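Local coordinates for protein cytochrome P450 (CYP102L1) (Mycobacterium phage Adler, PDB 6N6Q) that belongs to the cytochrome P450 family and holds a heme, consistent with a monooxygenase of as yet undefined substrate, at residues A226-I231 against Q271-L276; H110-P115 against L248-T253; R89-D94 against Q193-R198. All blocks are in the same frame, centred on the assembly; numbering follows the deposited sequence.

Interaction 1: A226-I231 against Q271-L276; sequences AEVDKI and QILTFL. With HEM (protoporphyrin IX containing Fe), chain E.
Val228 meets Ile272 and Leu273 in a small apolar contact that illustrates how one branched side chain can bridge two residues on a neighbouring helix. The CB of Val228 already points at helix 265-296, and the branch beyond it that does the work is CG1. With chi1 at -67°, CG1 stands beside the backbone N and opposite the carbonyl carbon, directed between the two partners. There it lies 4.2 Å from Ile272 CG2 and, just as far, 4.2 Å from Leu273 CD2. The other methyl, CG2, turns aside from both. Val228 and Ile272 run past each other in opposite senses, with a methyl-to-methyl touch and no polar bond, whereas Leu273 CB leaves its helix alongside the interface and only the outer methyl CD2 comes to Val228. Ile231, one turn on from Val228, continues the same apolar side more loosely.

The opposite flank of 271-276 faces the heme. Phe275 CD1 comes to 3.3 Å from the vinyl carbon CBC of the heme, and CG follows at 3.6 Å from CBC, while Thr274 CG2 approaches the heme methyl CMD at 4.0 Å. Gln271 O lies over one face of the Phe275 ring, toward its rim.

Helix 212-237, the G helix of the P450 fold, thus packs on the outer side of helix 265-296, the long helix that runs over the heme. Phe184 of helix 183-196 touches both Val228 and Leu273, Phe169 of helix 152-169 touches Ile272, and Leu248 of helix 247-253 lies against Ile231.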
loop_
_atom_site.group_PDB
_atom_site.type_symbol
_atom_site.label_atom_id
_atom_site.label_comp_id
_atom_site.label_asym_id
_atom_site.label_seq_id
_atom_site.Cartn_x
_atom_site.Cartn_y
_atom_site.Cartn_z
ATOM N N ALA A 226 1.680 17.771 -16.890
ATOM C CA ALA A 226 2.823 18.230 -17.670
ATOM C C ALA A 226 4.113 17.550 -17.231
ATOM O O ALA A 226 4.980 17.273 -18.067
ATOM C CB ALA A 226 2.960 19.748 -17.565
ATOM N N GLU A 227 4.257 17.269 -15.936
ATOM C CA GLU A 227 5.480 16.637 -15.456
ATOM C C GLU A 227 5.559 15.178 -15.886
ATOM O O GLU A 227 6.634 14.696 -16.262
ATOM C CB GLU A 227 5.576 16.757 -13.936
ATOM C CG GLU A 227 6.822 16.119 -13.344
ATOM C CD GLU A 227 7.641 17.092 -12.519
ATOM O OE1 GLU A 227 7.446 18.318 -12.678
ATOM O OE2 GLU A 227 8.477 16.630 -11.711
ATOM N N VAL A 228 4.436 14.454 -15.839
ATOM C CA VAL A 228 4.466 13.055 -16.259
ATOM C C VAL A 228 4.613 12.953 -17.771
ATOM O O VAL A 228 5.223 12.003 -18.277
ATOM C CB VAL A 228 3.222 12.296 -15.756
ATOM C CG1 VAL A 228 3.241 12.186 -14.240
ATOM C CG2 VAL A 228 1.944 12.969 -16.226
ATOM N N ASP A 229 4.073 13.919 -18.519
ATOM C CA ASP A 229 4.301 13.943 -19.960
ATOM C C ASP A 229 5.774 14.158 -20.275
ATOM O O ASP A 229 6.312 13.556 -21.213
ATOM C CB ASP A 229 3.451 15.032 -20.617
ATOM C CG ASP A 229 1.986 14.652 -20.716
ATOM O OD1 ASP A 229 1.681 13.441 -20.750
ATOM O OD2 ASP A 229 1.137 15.568 -20.766
ATOM N N LYS A 230 6.445 15.015 -19.501
ATOM C CA LYS A 230 7.870 15.240 -19.716
ATOM C C LYS A 230 8.674 13.977 -19.432
ATOM O O LYS A 230 9.643 13.679 -20.139
ATOM C CB LYS A 230 8.357 16.401 -18.848
ATOM C CG LYS A 230 9.766 16.871 -19.182
ATOM C CD LYS A 230 10.066 18.229 -18.561
ATOM C CE LYS A 230 11.415 18.762 -19.026
ATOM N NZ LYS A 230 11.674 20.146 -18.535
ATOM N N ILE A 231 8.282 13.217 -18.407
ATOM C CA ILE A 231 8.945 11.947 -18.128
ATOM C C ILE A 231 8.732 10.973 -19.280
ATOM O O ILE A 231 9.626 10.191 -19.629
ATOM C CB ILE A 231 8.445 11.371 -16.789
ATOM C CG1 ILE A 231 8.779 12.331 -15.645
ATOM C CG2 ILE A 231 9.047 9.999 -16.530
ATOM C CD1 ILE A 231 8.284 11.872 -14.292
ATOM N N GLN A 271 -0.896 5.579 -15.124
ATOM C CA GLN A 271 -0.233 4.463 -14.458
ATOM C C GLN A 271 0.920 4.948 -13.587
ATOM O O GLN A 271 1.117 4.444 -12.475
ATOM C CB GLN A 271 0.264 3.449 -15.488
ATOM C CG GLN A 271 -0.783 2.981 -16.490
ATOM C CD GLN A 271 -1.929 2.216 -15.852
ATOM O OE1 GLN A 271 -1.874 1.846 -14.679
ATOM N NE2 GLN A 271 -2.979 1.978 -16.629
ATOM N N ILE A 272 1.687 5.925 -14.075
ATOM C CA ILE A 272 2.763 6.502 -13.273
ATOM C C ILE A 272 2.200 7.101 -11.990
ATOM O O ILE A 272 2.717 6.863 -10.892
ATOM C CB ILE A 272 3.540 7.549 -14.091
ATOM C CG1 ILE A 272 4.296 6.876 -15.239
ATOM C CG2 ILE A 272 4.490 8.331 -13.194
ATOM C CD1 ILE A 272 4.960 7.853 -16.188
ATOM N N LEU A 273 1.126 7.887 -12.112
ATOM C CA LEU A 273 0.468 8.428 -10.928
ATOM C C LEU A 273 -0.074 7.315 -10.046
ATOM O O LEU A 273 -0.035 7.413 -8.815
ATOM C CB LEU A 273 -0.657 9.379 -11.334
ATOM C CG LEU A 273 -0.262 10.738 -11.910
ATOM C CD1 LEU A 273 -1.507 11.564 -12.198
ATOM C CD2 LEU A 273 0.663 11.473 -10.954
ATOM N N THR A 274 -0.583 6.244 -10.661
ATOM C CA THR A 274 -1.127 5.129 -9.891
ATOM C C THR A 274 -0.043 4.456 -9.058
ATOM O O THR A 274 -0.182 4.310 -7.839
ATOM C CB THR A 274 -1.787 4.117 -10.827
ATOM O OG1 THR A 274 -2.897 4.730 -11.494
ATOM C CG2 THR A 274 -2.266 2.905 -10.041
ATOM N N PHE A 275 1.049 4.041 -9.705
ATOM C CA PHE A 275 2.127 3.374 -8.983
ATOM C C PHE A 275 2.715 4.274 -7.906
ATOM O O PHE A 275 3.176 3.784 -6.869
ATOM C CB PHE A 275 3.222 2.931 -9.956
ATOM C CG PHE A 275 2.748 1.977 -11.020
ATOM C CD1 PHE A 275 1.554 1.286 -10.878
ATOM C CD2 PHE A 275 3.505 1.766 -12.160
ATOM C CE1 PHE A 275 1.121 0.409 -11.855
ATOM C CE2 PHE A 275 3.080 0.889 -13.141
ATOM C CZ PHE A 275 1.886 0.210 -12.988
ATOM N N LEU A 276 2.694 5.591 -8.124
ATOM C CA LEU A 276 3.237 6.513 -7.135
ATOM C C LEU A 276 2.371 6.562 -5.884
ATOM O O LEU A 276 2.885 6.500 -4.763
ATOM C CB LEU A 276 3.387 7.911 -7.734
ATOM C CG LEU A 276 4.664 8.165 -8.535
ATOM C CD1 LEU A 276 4.830 9.650 -8.812
ATOM C CD2 LEU A 276 5.872 7.607 -7.798
HETATM C CHA HEM E . -4.165 -3.235 -5.714
HETATM C CHB HEM E . -2.601 -3.487 -1.119
HETATM C CHC HEM E . 1.849 -2.156 -2.563
HETATM C CHD HEM E . 0.075 -1.197 -6.985
HETATM C C1A HEM E . -4.140 -3.451 -4.350
HETATM C C2A HEM E . -5.228 -3.941 -3.523
HETATM C C3A HEM E . -4.796 -4.008 -2.263
HETATM C C4A HEM E . -3.416 -3.567 -2.231
HETATM C CMA HEM E . -5.632 -4.474 -1.053
HETATM C CAA HEM E . -6.648 -4.315 -4.001
HETATM C CBA HEM E . -7.504 -3.051 -4.011
HETATM C CGA HEM E . -8.946 -3.386 -4.295
HETATM O O1A HEM E . -9.291 -4.595 -4.356
HETATM O O2A HEM E . -9.755 -2.437 -4.459
HETATM C C1B HEM E . -1.248 -3.207 -1.117
HETATM C C2B HEM E . -0.353 -3.341 0.016
HETATM C C3B HEM E . 0.882 -2.973 -0.380
HETATM C C4B HEM E . 0.800 -2.594 -1.779
HETATM C CMB HEM E . -0.819 -3.832 1.406
HETATM C CAB HEM E . 2.211 -2.922 0.420
HETATM C CBB HEM E . 2.343 -3.228 1.717
HETATM C C1C HEM E . 1.782 -1.803 -3.896
HETATM C C2C HEM E . 2.890 -1.417 -4.747
HETATM C C3C HEM E . 2.418 -1.149 -5.965
HETATM C C4C HEM E . 0.974 -1.355 -5.945
HETATM C CMC HEM E . 4.373 -1.321 -4.330
HETATM C CAC HEM E . 3.319 -0.700 -7.142
HETATM C CBC HEM E . 2.848 -0.464 -8.371
HETATM C C1D HEM E . -1.222 -1.670 -7.038
HETATM C C2D HEM E . -2.114 -1.617 -8.183
HETATM C C3D HEM E . -3.278 -2.178 -7.833
HETATM C C4D HEM E . -3.176 -2.612 -6.453
HETATM C CMD HEM E . -1.777 -1.013 -9.564
HETATM C CAD HEM E . -4.519 -2.340 -8.741
HETATM C CBD HEM E . -4.387 -3.604 -9.585
HETATM C CGD HEM E . -5.638 -3.816 -10.401
HETATM O O1D HEM E . -5.537 -4.395 -11.515
HETATM O O2D HEM E . -6.737 -3.402 -9.946
HETATM N NA HEM E . -3.054 -3.233 -3.521
HETATM N NB HEM E . -0.510 -2.750 -2.190
HETATM N NC HEM E . 0.634 -1.752 -4.663
HETATM N ND HEM E . -1.908 -2.284 -6.004
HETATM FE FE HEM E . -1.238 -2.370 -4.058
#

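Interaction 2: H110-P115 against L248-T253; sequences HEILTP and LDIMLT
Met251 overlaps Leu113 along the middle of its chain: Met251 CG rests 3.7 Å from Leu113 CD2, and Met251 SD straddles the two branches, 4.1 Å from Leu113 CD2 and 4.2 Å from Leu113 CD1. The two side chains cross obliquely, and the methionine, extended as far as its sulfur, bends only at chi3 (-61°), which turns its terminal methyl off the line of the chain.

A second pair completes the contact. Ile250 sends its CG2 methyl toward helix 104-113, where it sits closest to Ile112 O, at 3.4 Å, with a looser methyl-to-methyl touch to Ile112 CG2 at 4.1 Å. The two isoleucines pass alongside each other in opposite directions. No hydrogen bond links the segments, and packing of side chains carries the contact.

Near the end of the first helix, Thr114 folds back. Its OG1 donates to His110 O at 2.8 Å, within the carbonyl plane, and Thr114 N adds a weak bond to the same oxygen. The Thr114 CG2 methyl meanwhile lies over one face of the His110 ring, toward its rim.

Leu113, its side chain about 7 Å from the heme, also touches Phe275 of helix 265-296, on which Met251 packs through Ile268 and Gln271. His110 is stacked with Trp106, whose NE1 is hydrogen-bonded to the heme; their spacing is that of the WxxxR motif of the P450 C helix, with His110 in the place of the arginine. Against the end of this C helix packs the short helix 247-253, the H helix of the fold.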
loop_
_atom_site.group_PDB
_atom_site.type_symbol
_atom_site.label_atom_id
_atom_site.label_comp_id
_atom_site.label_asym_id
_atom_site.label_seq_id
_atom_site.Cartn_x
_atom_site.Cartn_y
_atom_site.Cartn_z
ATOM N N HIS A 110 -3.376 -4.218 -17.635
ATOM C CA HIS A 110 -3.116 -5.376 -16.786
ATOM C C HIS A 110 -2.327 -6.448 -17.527
ATOM O O HIS A 110 -1.419 -7.061 -16.956
ATOM C CB HIS A 110 -4.429 -5.951 -16.256
ATOM C CG HIS A 110 -4.253 -7.168 -15.404
ATOM N ND1 HIS A 110 -3.669 -7.124 -14.156
ATOM C CD2 HIS A 110 -4.578 -8.465 -15.622
ATOM C CE1 HIS A 110 -3.645 -8.340 -13.640
ATOM N NE2 HIS A 110 -4.191 -9.172 -14.510
ATOM N N GLU A 111 -2.653 -6.692 -18.798
ATOM C CA GLU A 111 -1.913 -7.679 -19.573
ATOM C C GLU A 111 -0.599 -7.135 -20.122
ATOM O O GLU A 111 0.195 -7.911 -20.664
ATOM C CB GLU A 111 -2.772 -8.206 -20.729
ATOM C CG GLU A 111 -4.198 -8.616 -20.348
ATOM C CD GLU A 111 -4.283 -9.921 -19.562
ATOM O OE1 GLU A 111 -3.482 -10.127 -18.625
ATOM O OE2 GLU A 111 -5.166 -10.744 -19.883
ATOM N N ILE A 112 -0.352 -5.835 -19.994
ATOM C CA ILE A 112 0.890 -5.226 -20.450
ATOM C C ILE A 112 1.900 -5.099 -19.318
ATOM O O ILE A 112 3.093 -5.326 -19.518
ATOM C CB ILE A 112 0.598 -3.853 -21.095
ATOM C CG1 ILE A 112 -0.060 -4.028 -22.463
ATOM C CG2 ILE A 112 1.871 -3.023 -21.219
ATOM C CD1 ILE A 112 -0.586 -2.737 -23.054
ATOM N N LEU A 113 1.434 -4.754 -18.119
ATOM C CA LEU A 113 2.317 -4.483 -16.995
ATOM C C LEU A 113 2.557 -5.690 -16.098
ATOM O O LEU A 113 3.417 -5.615 -15.215
ATOM C CB LEU A 113 1.757 -3.327 -16.161
ATOM C CG LEU A 113 1.931 -1.949 -16.800
ATOM C CD1 LEU A 113 0.921 -0.955 -16.250
ATOM C CD2 LEU A 113 3.352 -1.452 -16.575
ATOM N N THR A 114 1.829 -6.790 -16.295
ATOM C CA THR A 114 2.088 -7.988 -15.498
ATOM C C THR A 114 3.524 -8.495 -15.613
ATOM O O THR A 114 4.105 -8.836 -14.567
ATOM C CB THR A 114 1.093 -9.101 -15.864
ATOM O OG1 THR A 114 0.672 -8.951 -17.226
ATOM C CG2 THR A 114 -0.119 -9.066 -14.946
ATOM N N PRO A 115 4.152 -8.571 -16.793
ATOM C CA PRO A 115 5.555 -9.020 -16.832
ATOM C C PRO A 115 6.511 -8.081 -16.121
ATOM O O PRO A 115 7.629 -8.496 -15.792
ATOM C CB PRO A 115 5.865 -9.096 -18.335
ATOM C CG PRO A 115 4.535 -9.182 -19.001
ATOM C CD PRO A 115 3.624 -8.357 -18.154
ATOM N N LEU A 248 8.309 1.970 -17.304
ATOM C CA LEU A 248 8.007 2.973 -18.318
ATOM C C LEU A 248 8.342 2.464 -19.715
ATOM O O LEU A 248 7.614 2.742 -20.675
ATOM C CB LEU A 248 8.763 4.266 -18.012
ATOM C CG LEU A 248 8.633 5.420 -19.009
ATOM C CD1 LEU A 248 7.171 5.724 -19.295
ATOM C CD2 LEU A 248 9.340 6.653 -18.473
ATOM N N ASP A 249 9.438 1.710 -19.847
ATOM C CA ASP A 249 9.817 1.176 -21.151
ATOM C C ASP A 249 8.755 0.227 -21.692
ATOM O O ASP A 249 8.390 0.300 -22.870
ATOM C CB ASP A 249 11.166 0.465 -21.059
ATOM C CG ASP A 249 12.330 1.427 -20.946
ATOM O OD1 ASP A 249 12.286 2.499 -21.589
ATOM O OD2 ASP A 249 13.295 1.113 -20.218
ATOM N N ILE A 250 8.245 -0.667 -20.844
ATOM C CA ILE A 250 7.245 -1.629 -21.301
ATOM C C ILE A 250 5.955 -0.919 -21.695
ATOM O O ILE A 250 5.282 -1.321 -22.652
ATOM C CB ILE A 250 7.007 -2.702 -20.223
ATOM C CG1 ILE A 250 8.291 -3.498 -19.982
ATOM C CG2 ILE A 250 5.882 -3.641 -20.635
ATOM C CD1 ILE A 250 8.136 -4.629 -18.982
ATOM N N MET A 251 5.593 0.149 -20.978
ATOM C CA MET A 251 4.392 0.895 -21.342
ATOM C C MET A 251 4.557 1.605 -22.681
ATOM O O MET A 251 3.566 1.840 -23.383
ATOM C CB MET A 251 4.033 1.899 -20.244
ATOM C CG MET A 251 3.370 1.262 -19.029
ATOM S SD MET A 251 2.771 2.457 -17.816
ATOM C CE MET A 251 4.297 3.267 -17.348
ATOM N N LEU A 252 5.790 1.946 -23.053
ATOM C CA LEU A 252 6.067 2.570 -24.338
ATOM C C LEU A 252 6.403 1.562 -25.429
ATOM O O LEU A 252 6.551 1.959 -26.589
ATOM C CB LEU A 252 7.221 3.569 -24.204
ATOM C CG LEU A 252 6.970 4.826 -23.371
ATOM C CD1 LEU A 252 8.281 5.529 -23.059
ATOM C CD2 LEU A 252 6.021 5.767 -24.098
ATOM N N THR A 253 6.519 0.278 -25.092
ATOM C CA THR A 253 6.945 -0.743 -26.039
ATOM C C THR A 253 5.893 -1.819 -26.269
ATOM O O THR A 253 5.549 -2.104 -27.421
ATOM C CB THR A 253 8.253 -1.395 -25.554
ATOM O OG1 THR A 253 9.295 -0.412 -25.509
ATOM C CG2 THR A 253 8.666 -2.531 -26.480
#

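Interaction 3: R89-D94 against Q193-R198; sequences RSVAGD and QYANRR
This is a sparse surface contact of the P450 fold, in which Ser90 and Val91, on a short helix of the region between the B and C helices, meet Ala195 near the end of helix 183-196, the F helix. It is purely apolar and small. Ala195 CB points at the short helix and takes two neighbours: Val91 CG2 at 4.0 Å and Ser90 CB at 4.4 Å. With Val91 chi1 at 177°, CG1 is opposite the backbone N and CG2, beside that N, faces Ala195.

Past the contact the short helix ends at Ala92, and Gly93, with positive phi, turns the chain away; Gly93 N bonds to Arg89 O at 2.9 Å. Asp94 then uses both carboxylate oxygens, one with Asn105 and the other with Asn270 of helix 265-296, tying this loop to the helices beside the heme. Asn196 O, close by Ala195, accepts a bond from Lys87.

A side chain folds back on the end of the F helix. Arg197 NE lies over the rim of one face of the Tyr194 ring, the His217 ring stacks with Tyr194, and Arg197 NH2 forms a salt bridge to Glu206. Arg197 NE donates to a lone pair of Tyr194 O at 3.0 Å, with a bent N-H...O angle of 146°, while Tyr194 CE1 sits 3.4 Å above the centre of the Arg197 guanidinium.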
loop_
_atom_site.group_PDB
_atom_site.type_symbol
_atom_site.label_atom_id
_atom_site.label_comp_id
_atom_site.label_asym_id
_atom_site.label_seq_id
_atom_site.Cartn_x
_atom_site.Cartn_y
_atom_site.Cartn_z
ATOM N N ARG A 89 -10.444 8.886 -8.975
ATOM C CA ARG A 89 -10.389 8.993 -10.428
ATOM C C ARG A 89 -10.097 10.416 -10.883
ATOM O O ARG A 89 -9.624 10.612 -12.007
ATOM C CB ARG A 89 -11.699 8.502 -11.046
ATOM C CG ARG A 89 -11.976 7.023 -10.814
ATOM C CD ARG A 89 -13.306 6.610 -11.419
ATOM N NE ARG A 89 -13.348 6.840 -12.859
ATOM C CZ ARG A 89 -13.023 5.930 -13.772
ATOM N NH1 ARG A 89 -12.631 4.720 -13.396
ATOM N NH2 ARG A 89 -13.094 6.227 -15.062
ATOM N N SER A 90 -10.364 11.412 -10.036
ATOM C CA SER A 90 -9.990 12.783 -10.357
ATOM C C SER A 90 -8.480 12.965 -10.407
ATOM O O SER A 90 -8.003 13.936 -11.006
ATOM C CB SER A 90 -10.600 13.749 -9.340
ATOM O OG SER A 90 -12.015 13.746 -9.421
ATOM N N VAL A 91 -7.721 12.059 -9.797
ATOM C CA VAL A 91 -6.262 12.109 -9.795
ATOM C C VAL A 91 -5.674 11.050 -10.724
ATOM O O VAL A 91 -4.915 11.369 -11.639
ATOM C CB VAL A 91 -5.704 11.966 -8.361
ATOM C CG1 VAL A 91 -4.185 11.949 -8.379
ATOM C CG2 VAL A 91 -6.226 13.083 -7.473
ATOM N N ALA A 92 -6.026 9.784 -10.510
ATOM C CA ALA A 92 -5.435 8.672 -11.241
ATOM C C ALA A 92 -6.232 8.258 -12.474
ATOM O O ALA A 92 -5.783 7.371 -13.207
ATOM C CB ALA A 92 -5.266 7.466 -10.312
ATOM N N GLY A 93 -7.395 8.864 -12.711
ATOM C CA GLY A 93 -8.165 8.586 -13.915
ATOM C C GLY A 93 -8.504 7.117 -14.062
ATOM O O GLY A 93 -8.946 6.453 -13.117
ATOM N N ASP A 94 -8.290 6.596 -15.268
ATOM C CA ASP A 94 -8.529 5.182 -15.554
ATOM C C ASP A 94 -7.272 4.338 -15.386
ATOM O O ASP A 94 -7.028 3.411 -16.166
ATOM C CB ASP A 94 -9.114 5.021 -16.954
ATOM C CG ASP A 94 -8.193 5.543 -18.044
ATOM O OD1 ASP A 94 -7.203 6.234 -17.722
ATOM O OD2 ASP A 94 -8.463 5.257 -19.231
ATOM N N GLN A 193 -6.049 15.452 -1.542
ATOM C CA GLN A 193 -6.959 16.066 -0.580
ATOM C C GLN A 193 -8.185 16.640 -1.276
ATOM O O GLN A 193 -9.312 16.494 -0.789
ATOM C CB GLN A 193 -6.240 17.164 0.202
ATOM C CG GLN A 193 -5.073 16.690 1.040
ATOM C CD GLN A 193 -4.404 17.832 1.779
ATOM O OE1 GLN A 193 -4.729 19.000 1.562
ATOM N NE2 GLN A 193 -3.468 17.500 2.659
ATOM N N TYR A 194 -7.981 17.302 -2.414
ATOM C CA TYR A 194 -9.087 17.885 -3.160
ATOM C C TYR A 194 -10.019 16.824 -3.729
ATOM O O TYR A 194 -11.188 17.121 -3.996
ATOM C CB TYR A 194 -8.538 18.769 -4.283
ATOM C CG TYR A 194 -9.579 19.597 -5.000
ATOM C CD1 TYR A 194 -10.006 20.811 -4.479
ATOM C CD2 TYR A 194 -10.123 19.175 -6.204
ATOM C CE1 TYR A 194 -10.950 21.577 -5.132
ATOM C CE2 TYR A 194 -11.068 19.932 -6.865
ATOM C CZ TYR A 194 -11.478 21.133 -6.325
ATOM O OH TYR A 194 -12.421 21.890 -6.980
ATOM N N ALA A 195 -9.530 15.595 -3.913
ATOM C CA ALA A 195 -10.364 14.536 -4.469
ATOM C C ALA A 195 -11.278 13.926 -3.412
ATOM O O ALA A 195 -12.441 13.620 -3.697
ATOM C CB ALA A 195 -9.485 13.457 -5.101
ATOM N N ASN A 196 -10.773 13.747 -2.189
ATOM C CA ASN A 196 -11.559 13.113 -1.138
ATOM C C ASN A 196 -12.651 14.026 -0.595
ATOM O O ASN A 196 -13.548 13.539 0.104
ATOM C CB ASN A 196 -10.640 12.657 0.000
ATOM C CG ASN A 196 -11.358 11.794 1.027
ATOM O OD1 ASN A 196 -11.971 12.304 1.966
ATOM N ND2 ASN A 196 -11.280 10.480 0.852
ATOM N N ARG A 197 -12.595 15.324 -0.899
ATOM C CA ARG A 197 -13.590 16.292 -0.448
ATOM C C ARG A 197 -15.002 15.749 -0.601
ATOM O O ARG A 197 -15.412 15.352 -1.695
ATOM C CB ARG A 197 -13.461 17.589 -1.245
ATOM C CG ARG A 197 -12.217 18.409 -0.992
ATOM C CD ARG A 197 -12.331 19.686 -1.798
ATOM N NE ARG A 197 -12.916 19.398 -3.104
ATOM C CZ ARG A 197 -13.721 20.221 -3.766
ATOM N NH1 ARG A 197 -14.048 21.397 -3.247
ATOM N NH2 ARG A 197 -14.204 19.863 -4.948
ATOM N N ARG A 198 -15.747 15.733 0.499
ATOM C CA ARG A 198 -17.093 15.190 0.455
ATOM C C ARG A 198 -18.057 16.201 -0.160
ATOM O O ARG A 198 -17.824 17.413 -0.142
ATOM C CB ARG A 198 -17.556 14.780 1.852
ATOM C CG ARG A 198 -18.679 13.746 1.861
ATOM C CD ARG A 198 -18.415 12.615 0.869
ATOM N NE ARG A 198 -18.960 12.899 -0.457
ATOM C CZ ARG A 198 -18.745 12.159 -1.538
ATOM N NH1 ARG A 198 -18.001 11.065 -1.463
ATOM N NH2 ARG A 198 -19.277 12.520 -2.698
#

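How the interactions relate
Interactions 1 and 2 lie about 14 Å apart between centres and interactions 1 and 3 about 15 Å, with helix 265-296 the common element: Leu273 CD1 is 3.5 Å from Val91 O of interaction 3, and Ile272 CG1 is 4.2 Å from Met251 CE of interaction 2. Interactions 2 and 3 do not touch, their centres about 24 Å apart. Along the chain interaction 3 closes before interaction 1 opens, whereas interaction 2 alternates with each of the others. The contacts thus surround helix 265-296: residues 89-94 and 271-276 lie on its side of the heme plane, and interaction 2 brings in the C helix from the other side.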